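Local coordinates for protein porin (Pseudomonas aeruginosa, PDB 3T24) that forms a beta-barrel channel of the OprD family in the bacterial outer membrane and probably lets small carboxylate-bearing solutes pass, at residues G177-I181 / I340-T344; S239-R245 / K257-F263. All blocks are in the same frame, centred on the assembly; numbering follows the deposited sequence.

Contact 1: residues G177-I181 / I340-T344; sequences GKRQI and IDLLT
A loop-on-turn contact joins the long connection between strands 150-161 and 192-200 to the turn that follows strand 328-341, Lys178 lying along Leu342 and Leu343, and Gln180 against Leu343. The single hydrogen bond between the segments runs from Lys178 NZ to Leu342 O, 3.0 Å, the ammonium tilted 24° from the plane of the carbonyl. The same oxygen accepts the backbone N of Thr344 at 2.7 Å, and the two donors reach it from opposite faces of that plane. A bend at chi2 (-63°) carries the rest of the lysine chain along the turn toward this oxygen. On the way Lys178 CB rests on Ile340 CG2 at 3.8 Å, the two side chains crossing at about a right angle, while Lys178 CD passes Leu343 CD2 at 3.9 Å, these side chains running in opposite directions. The turn is an Asx turn: Asp341 OD1 takes the N-H of Leu343, 2.7 Å, from above its carboxylate plane, and OD2 forms a salt bridge with Lys307. It leads from strand 328-341 into strand 348-361, its antiparallel neighbour in the barrel wall, and the 177-181 loop packs against it. Leu343, with a positive phi of 80°, turns its side chain toward Gln180: Leu343 CD2 meets Gln180 CB at 3.3 Å and Leu343 CG lies 3.7 Å from Gln180 OE1. Gln180 NE2 bonds to the backbone oxygen of Asp282.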
ATOM      1  N   GLY A 177      -5.162 -16.141   8.932  1.00 31.50           N
ATOM      2  CA  GLY A 177      -5.522 -15.543  10.207  1.00 30.30           C
ATOM      3  C   GLY A 177      -6.959 -15.889  10.590  1.00 28.69           C
ATOM      4  O   GLY A 177      -7.410 -17.005  10.405  1.00 25.79           O
ATOM      5  N   LYS A 178      -7.703 -14.918  11.089  1.00 27.54           N
ATOM      6  CA  LYS A 178      -9.110 -15.158  11.374  1.00 34.39           C
ATOM      7  C   LYS A 178     -10.006 -14.370  10.408  1.00 34.53           C
ATOM      8  O   LYS A 178     -11.102 -13.955  10.780  1.00 34.64           O
ATOM      9  CB  LYS A 178      -9.405 -14.798  12.833  1.00 29.47           C
ATOM     10  CG  LYS A 178      -8.619 -15.633  13.830  1.00 24.18           C
ATOM     11  CD  LYS A 178      -9.001 -17.104  13.706  1.00 24.14           C
ATOM     12  CE  LYS A 178      -8.300 -17.922  14.773  1.00 26.15           C
ATOM     13  NZ  LYS A 178      -8.730 -19.323  14.736  1.00 28.38           N
ATOM     14  N   ARG A 179      -9.511 -14.145   9.189  1.00 29.55           N
ATOM     15  CA  ARG A 179     -10.272 -13.460   8.138  1.00 29.23           C
ATOM     16  C   ARG A 179     -11.444 -14.329   7.755  1.00 28.96           C
ATOM     17  O   ARG A 179     -12.503 -13.847   7.340  1.00 28.78           O
ATOM     18  CB  ARG A 179      -9.402 -13.193   6.888  1.00 22.99           C
ATOM     19  CG  ARG A 179      -8.279 -12.192   7.102  1.00 25.78           C
ATOM     20  CD  ARG A 179      -7.425 -11.967   5.842  1.00 32.38           C
ATOM     21  NE  ARG A 179      -6.393 -10.942   6.072  1.00 32.92           N
ATOM     22  CZ  ARG A 179      -5.157 -11.247   6.436  1.00 34.95           C
ATOM     23  NH1 ARG A 179      -4.825 -12.516   6.585  1.00 47.52           N
ATOM     24  NH2 ARG A 179      -4.258 -10.310   6.637  1.00 29.87           N
ATOM     25  N   GLN A 180     -11.228 -15.629   7.868  1.00 28.85           N
ATOM     26  CA  GLN A 180     -12.308 -16.551   7.676  1.00 27.19           C
ATOM     27  C   GLN A 180     -12.794 -16.524   6.198  1.00 32.01           C
ATOM     28  O   GLN A 180     -13.940 -16.855   5.849  1.00 25.52           O
ATOM     29  CB  GLN A 180     -13.330 -16.145   8.702  1.00 28.61           C
ATOM     30  CG  GLN A 180     -14.673 -16.031   8.238  1.00 33.30           C
ATOM     31  CD  GLN A 180     -15.327 -17.339   8.276  1.00 26.34           C
ATOM     32  OE1 GLN A 180     -14.672 -18.372   8.417  1.00 26.12           O
ATOM     33  NE2 GLN A 180     -16.625 -17.326   8.127  1.00 24.98           N
ATOM     34  N   ILE A 181     -11.874 -16.130   5.322  1.00 28.84           N
ATOM     35  CA  ILE A 181     -12.106 -16.198   3.888  1.00 27.58           C
ATOM     36  C   ILE A 181     -11.842 -17.602   3.356  1.00 24.59           C
ATOM     37  O   ILE A 181     -10.783 -18.186   3.551  1.00 31.63           O
ATOM     38  CB  ILE A 181     -11.247 -15.198   3.138  1.00 30.53           C
ATOM     39  CG1 ILE A 181     -11.751 -13.783   3.432  1.00 25.20           C
ATOM     40  CG2 ILE A 181     -11.266 -15.514   1.663  1.00 25.20           C
ATOM     41  CD1 ILE A 181     -10.776 -12.725   3.093  1.00 26.13           C
ATOM     42  N   ILE A 340     -12.874 -10.153  17.722  1.00 27.62           N
ATOM     43  CA  ILE A 340     -12.515 -11.079  16.671  1.00 32.24           C
ATOM     44  C   ILE A 340     -13.214 -12.399  16.865  1.00 29.70           C
ATOM     45  O   ILE A 340     -13.128 -12.998  17.924  1.00 31.96           O
ATOM     46  CB  ILE A 340     -10.986 -11.321  16.586  1.00 39.27           C
ATOM     47  CG1 ILE A 340     -10.272 -10.037  16.144  1.00 29.19           C
ATOM     48  CG2 ILE A 340     -10.686 -12.450  15.589  1.00 33.86           C
ATOM     49  CD1 ILE A 340      -8.836  -9.977  16.573  1.00 27.97           C
ATOM     50  N   ASP A 341     -13.913 -12.844  15.832  1.00 30.91           N
ATOM     51  CA  ASP A 341     -14.469 -14.172  15.831  1.00 34.38           C
ATOM     52  C   ASP A 341     -13.342 -15.199  15.624  1.00 33.16           C
ATOM     53  O   ASP A 341     -12.623 -15.172  14.613  1.00 29.89           O
ATOM     54  CB  ASP A 341     -15.536 -14.294  14.743  1.00 35.35           C
ATOM     55  CG  ASP A 341     -16.222 -15.646  14.751  1.00 34.54           C
ATOM     56  OD1 ASP A 341     -15.731 -16.539  15.473  1.00 32.70           O
ATOM     57  OD2 ASP A 341     -17.231 -15.821  14.028  1.00 34.86           O
ATOM     58  N   LEU A 342     -13.197 -16.104  16.587  1.00 29.81           N
ATOM     59  CA  LEU A 342     -12.116 -17.075  16.558  1.00 27.20           C
ATOM     60  C   LEU A 342     -12.466 -18.281  15.711  1.00 29.78           C
ATOM     61  O   LEU A 342     -11.601 -19.127  15.449  1.00 32.38           O
ATOM     62  CB  LEU A 342     -11.713 -17.512  17.970  1.00 28.45           C
ATOM     63  CG  LEU A 342     -11.128 -16.448  18.906  1.00 32.57           C
ATOM     64  CD1 LEU A 342     -11.001 -17.035  20.313  1.00 30.30           C
ATOM     65  CD2 LEU A 342      -9.784 -15.907  18.424  1.00 35.70           C
ATOM     66  N   LEU A 343     -13.730 -18.376  15.298  1.00 25.29           N
ATOM     67  CA  LEU A 343     -14.093 -19.271  14.189  1.00 34.23           C
ATOM     68  C   LEU A 343     -14.237 -20.741  14.603  1.00 34.94           C
ATOM     69  O   LEU A 343     -15.197 -21.411  14.234  1.00 36.18           O
ATOM     70  CB  LEU A 343     -13.044 -19.152  13.060  1.00 28.11           C
ATOM     71  CG  LEU A 343     -13.265 -18.200  11.862  1.00 36.40           C
ATOM     72  CD1 LEU A 343     -14.106 -16.978  12.183  1.00 37.39           C
ATOM     73  CD2 LEU A 343     -11.934 -17.799  11.213  1.00 21.45           C
ATOM     74  N   THR A 344     -13.272 -21.251  15.350  1.00 26.54           N
ATOM     75  CA  THR A 344     -13.291 -22.664  15.716  1.00 34.07           C
ATOM     76  C   THR A 344     -13.354 -22.858  17.217  1.00 37.07           C
ATOM     77  O   THR A 344     -13.309 -23.977  17.711  1.00 37.96           O
ATOM     78  CB  THR A 344     -12.037 -23.387  15.219  1.00 32.85           C
ATOM     79  OG1 THR A 344     -10.870 -22.704  15.708  1.00 31.67           O
ATOM     80  CG2 THR A 344     -12.026 -23.419  13.704  1.00 28.88           C
TER

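Contact 2: residues S239-R245 / K257-F263; sequences SDIRWAR and KALNAMF
Arg242 and Asn260 face each other as a hydrogen-bonded pair in the antiparallel hairpin of strands 235-248 and 255-267, in the porin barrel wall; the axes of the two segments approach to 4.7 Å, their directions 176° apart. Packing is close on the face carrying Asp240, Arg242, Ala244, Ala258, Asn260 and Met262, which points into the barrel. There the extended Arg242 chain crosses the Asn260 amide, Arg242 CD lying 3.3 Å from Asn260 OD1, with guanidinium and amide planes perpendicular. Asp240 holds the Arg242 guanidinium side-on in a salt bridge: Arg242 NE meets Asp240 OD1 at 3.0 Å and Arg242 NH2 meets Asp240 OD2 at 3.2 Å, both oxygens near the guanidinium plane but approached from above the carboxylate. The Arg242 N to Asn260 O bond is weak, the return from Asn260 N to Arg242 O straight (175°).

The other face, with Ile241, Trp243, Leu259 and Phe263, is looser and points outward, consistent with contact with lipid. Ile241 CD1 reaches Phe263 CZ at 3.8 Å, and Ser239 OG comes to the edge of that ring, 3.3 Å from Phe263 CD1. Trp243, its CG anti to the backbone N (chi1 -173°), presents CD1 to Leu259 CB at 4.0 Å. Lys257 NZ sits over the centre of the Arg245 guanidinium, like charges brought close, although Arg245 salt-bridges Asp255. Strand 218-230 bonds by its backbone to the edge of 239-245 away from 257-263, strand 270-280 flanks 257-263, and inside the barrel Val296 donates its N-H to Asn260 OD1 and Tyr294 makes a cation-pi contact with Arg242.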
ATOM      1  N   SER A 239     -10.306  14.862   7.521  1.00 61.23           N
ATOM      2  CA  SER A 239     -11.252  13.780   7.767  1.00 57.64           C
ATOM      3  C   SER A 239     -11.244  12.806   6.602  1.00 56.32           C
ATOM      4  O   SER A 239     -11.561  13.177   5.473  1.00 59.64           O
ATOM      5  CB  SER A 239     -12.664  14.328   7.977  1.00 55.58           C
ATOM      6  OG  SER A 239     -12.777  14.993   9.224  1.00 58.30           O
ATOM      7  N   ASP A 240     -10.872  11.563   6.886  1.00 50.35           N
ATOM      8  CA  ASP A 240     -10.754  10.519   5.877  1.00 45.10           C
ATOM      9  C   ASP A 240     -11.763   9.426   6.200  1.00 49.18           C
ATOM     10  O   ASP A 240     -11.502   8.569   7.052  1.00 46.80           O
ATOM     11  CB  ASP A 240      -9.340   9.938   5.923  1.00 51.50           C
ATOM     12  CG  ASP A 240      -9.001   9.080   4.705  1.00 57.98           C
ATOM     13  OD1 ASP A 240      -9.908   8.498   4.074  1.00 59.01           O
ATOM     14  OD2 ASP A 240      -7.803   8.992   4.377  1.00 63.16           O
ATOM     15  N   ILE A 241     -12.921   9.456   5.544  1.00 49.67           N
ATOM     16  CA  ILE A 241     -13.974   8.480   5.847  1.00 51.12           C
ATOM     17  C   ILE A 241     -14.147   7.506   4.681  1.00 44.79           C
ATOM     18  O   ILE A 241     -14.165   7.911   3.522  1.00 46.25           O
ATOM     19  CB  ILE A 241     -15.331   9.141   6.261  1.00 45.17           C
ATOM     20  CG1 ILE A 241     -15.225   9.813   7.633  1.00 48.37           C
ATOM     21  CG2 ILE A 241     -16.434   8.096   6.381  1.00 42.87           C
ATOM     22  CD1 ILE A 241     -14.277  10.954   7.700  1.00 50.79           C
ATOM     23  N   ARG A 242     -14.268   6.224   5.015  1.00 42.95           N
ATOM     24  CA  ARG A 242     -14.213   5.140   4.044  1.00 41.75           C
ATOM     25  C   ARG A 242     -15.229   4.057   4.354  1.00 41.48           C
ATOM     26  O   ARG A 242     -15.510   3.768   5.519  1.00 45.83           O
ATOM     27  CB  ARG A 242     -12.837   4.488   4.085  1.00 38.60           C
ATOM     28  CG  ARG A 242     -11.676   5.451   3.923  1.00 38.43           C
ATOM     29  CD  ARG A 242     -10.379   4.677   3.930  1.00 36.13           C
ATOM     30  NE  ARG A 242      -9.215   5.547   3.873  1.00 29.01           N
ATOM     31  CZ  ARG A 242      -7.966   5.103   3.917  1.00 32.07           C
ATOM     32  NH1 ARG A 242      -7.716   3.796   4.015  1.00 27.87           N
ATOM     33  NH2 ARG A 242      -6.966   5.964   3.854  1.00 35.12           N
ATOM     34  N   TRP A 243     -15.751   3.427   3.309  1.00 35.20           N
ATOM     35  CA  TRP A 243     -16.696   2.337   3.496  1.00 33.60           C
ATOM     36  C   TRP A 243     -16.690   1.438   2.282  1.00 31.83           C
ATOM     37  O   TRP A 243     -16.821   1.902   1.161  1.00 35.29           O
ATOM     38  CB  TRP A 243     -18.104   2.889   3.733  1.00 38.23           C
ATOM     39  CG  TRP A 243     -19.070   1.826   4.089  1.00 41.93           C
ATOM     40  CD1 TRP A 243     -19.297   1.301   5.333  1.00 46.02           C
ATOM     41  CD2 TRP A 243     -19.946   1.136   3.196  1.00 43.12           C
ATOM     42  NE1 TRP A 243     -20.269   0.335   5.267  1.00 47.16           N
ATOM     43  CE2 TRP A 243     -20.685   0.213   3.969  1.00 48.10           C
ATOM     44  CE3 TRP A 243     -20.186   1.213   1.822  1.00 42.13           C
ATOM     45  CZ2 TRP A 243     -21.639  -0.630   3.409  1.00 51.39           C
ATOM     46  CZ3 TRP A 243     -21.130   0.382   1.268  1.00 47.84           C
ATOM     47  CH2 TRP A 243     -21.847  -0.533   2.060  1.00 53.97           C
ATOM     48  N   ALA A 244     -16.519   0.142   2.504  1.00 36.56           N
ATOM     49  CA  ALA A 244     -16.400  -0.794   1.394  1.00 35.79           C
ATOM     50  C   ALA A 244     -17.288  -1.997   1.631  1.00 36.77           C
ATOM     51  O   ALA A 244     -17.315  -2.555   2.727  1.00 29.61           O
ATOM     52  CB  ALA A 244     -14.957  -1.248   1.235  1.00 33.56           C
ATOM     53  N   ARG A 245     -18.008  -2.386   0.588  1.00 35.57           N
ATOM     54  CA  ARG A 245     -18.817  -3.585   0.607  1.00 34.91           C
ATOM     55  C   ARG A 245     -18.141  -4.579  -0.335  1.00 35.39           C
ATOM     56  O   ARG A 245     -17.893  -4.272  -1.513  1.00 32.03           O
ATOM     57  CB  ARG A 245     -20.248  -3.252   0.150  1.00 41.60           C
ATOM     58  CG  ARG A 245     -21.185  -4.439  -0.045  1.00 40.65           C
ATOM     59  CD  ARG A 245     -21.145  -5.308   1.184  1.00 53.85           C
ATOM     60  NE  ARG A 245     -22.193  -6.324   1.237  1.00 58.02           N
ATOM     61  CZ  ARG A 245     -22.037  -7.496   1.842  1.00 63.50           C
ATOM     62  NH1 ARG A 245     -20.878  -7.785   2.420  1.00 58.31           N
ATOM     63  NH2 ARG A 245     -23.027  -8.381   1.863  1.00 72.87           N
ATOM     64  N   LYS A 257     -18.310  -5.894   5.156  1.00 25.21           N
ATOM     65  CA  LYS A 257     -18.408  -4.450   5.116  1.00 37.13           C
ATOM     66  C   LYS A 257     -17.288  -3.898   5.986  1.00 31.94           C
ATOM     67  O   LYS A 257     -17.019  -4.412   7.072  1.00 33.56           O
ATOM     68  CB  LYS A 257     -19.779  -3.978   5.602  1.00 36.28           C
ATOM     69  CG  LYS A 257     -20.921  -4.804   5.050  1.00 48.00           C
ATOM     70  CD  LYS A 257     -22.283  -4.213   5.407  1.00 61.25           C
ATOM     71  CE  LYS A 257     -23.425  -5.036   4.822  1.00 74.34           C
ATOM     72  NZ  LYS A 257     -23.459  -6.430   5.364  1.00 81.88           N
ATOM     73  N   ALA A 258     -16.620  -2.868   5.500  1.00 31.37           N
ATOM     74  CA  ALA A 258     -15.487  -2.320   6.212  1.00 26.95           C
ATOM     75  C   ALA A 258     -15.673  -0.832   6.381  1.00 31.15           C
ATOM     76  O   ALA A 258     -15.459  -0.070   5.443  1.00 39.82           O
ATOM     77  CB  ALA A 258     -14.204  -2.601   5.451  1.00 27.36           C
ATOM     78  N   LEU A 259     -16.073  -0.414   7.575  1.00 33.24           N
ATOM     79  CA  LEU A 259     -16.132   1.004   7.876  1.00 38.95           C
ATOM     80  C   LEU A 259     -14.819   1.373   8.539  1.00 36.80           C
ATOM     81  O   LEU A 259     -14.399   0.743   9.509  1.00 35.37           O
ATOM     82  CB  LEU A 259     -17.312   1.328   8.786  1.00 37.67           C
ATOM     83  CG  LEU A 259     -17.499   2.785   9.229  1.00 48.49           C
ATOM     84  CD1 LEU A 259     -17.582   3.768   8.050  1.00 45.77           C
ATOM     85  CD2 LEU A 259     -18.719   2.944  10.174  1.00 38.31           C
ATOM     86  N   ASN A 260     -14.156   2.378   7.991  1.00 35.16           N
ATOM     87  CA  ASN A 260     -12.889   2.815   8.547  1.00 37.57           C
ATOM     88  C   ASN A 260     -12.641   4.283   8.244  1.00 42.12           C
ATOM     89  O   ASN A 260     -12.811   4.735   7.121  1.00 47.75           O
ATOM     90  CB  ASN A 260     -11.714   1.907   8.113  1.00 32.64           C
ATOM     91  CG  ASN A 260     -11.476   1.910   6.614  1.00 33.57           C
ATOM     92  OD1 ASN A 260     -10.410   2.304   6.157  1.00 37.55           O
ATOM     93  ND2 ASN A 260     -12.453   1.438   5.844  1.00 31.15           N
ATOM     94  N   ALA A 261     -12.264   5.020   9.278  1.00 39.63           N
ATOM     95  CA  ALA A 261     -12.114   6.453   9.187  1.00 42.67           C
ATOM     96  C   ALA A 261     -10.944   6.922  10.051  1.00 43.85           C
ATOM     97  O   ALA A 261     -10.671   6.367  11.114  1.00 44.69           O
ATOM     98  CB  ALA A 261     -13.394   7.134   9.617  1.00 43.97           C
ATOM     99  N   MET A 262     -10.257   7.951   9.580  1.00 43.02           N
ATOM    100  CA  MET A 262      -9.145   8.525  10.315  1.00 45.34           C
ATOM    101  C   MET A 262      -9.315  10.024  10.365  1.00 46.83           C
ATOM    102  O   MET A 262      -9.721  10.657   9.382  1.00 41.53           O
ATOM    103  CB  MET A 262      -7.804   8.195   9.655  1.00 43.96           C
ATOM    104  CG  MET A 262      -6.602   8.668  10.471  1.00 41.79           C
ATOM    105  SD  MET A 262      -5.664   7.327  11.234  1.00 54.78           S
ATOM    106  CE  MET A 262      -4.989   6.529   9.771  1.00 60.80           C
ATOM    107  N   PHE A 263      -8.993  10.588  11.519  1.00 45.59           N
ATOM    108  CA  PHE A 263      -9.069  12.020  11.705  1.00 47.70           C
ATOM    109  C   PHE A 263      -7.701  12.471  12.152  1.00 52.16           C
ATOM    110  O   PHE A 263      -7.165  11.951  13.127  1.00 56.89           O
ATOM    111  CB  PHE A 263     -10.137  12.342  12.742  1.00 51.26           C
ATOM    112  CG  PHE A 263     -11.508  11.894  12.333  1.00 53.14           C
ATOM    113  CD1 PHE A 263     -12.352  12.748  11.645  1.00 55.84           C
ATOM    114  CD2 PHE A 263     -11.935  10.608  12.598  1.00 53.91           C
ATOM    115  CE1 PHE A 263     -13.603  12.333  11.247  1.00 56.20           C
ATOM    116  CE2 PHE A 263     -13.183  10.187  12.204  1.00 55.67           C
ATOM    117  CZ  PHE A 263     -14.020  11.052  11.525  1.00 54.94           C
TER

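Both contacts belong to the same barrel but bind different parts of it. Contact 2 pairs neighbouring strands of the wall, whereas contact 1 brings together a loop and the turn after a strand, separated by 158 residues, and the hairpin of contact 2 is nested within that span. Their centres lie 21 Å apart and their nearest atoms about 10 Å apart, so they do not touch. Contact 2 is the nearer to the middle of the chain, about 16 Å from its centre against 23 Å for contact 1. A bound C8E detergent molecule lies about 8 Å from the side chain of Ile241, too far for contact but consistent with the face bearing Ile241 and Trp243 being turned toward the membrane.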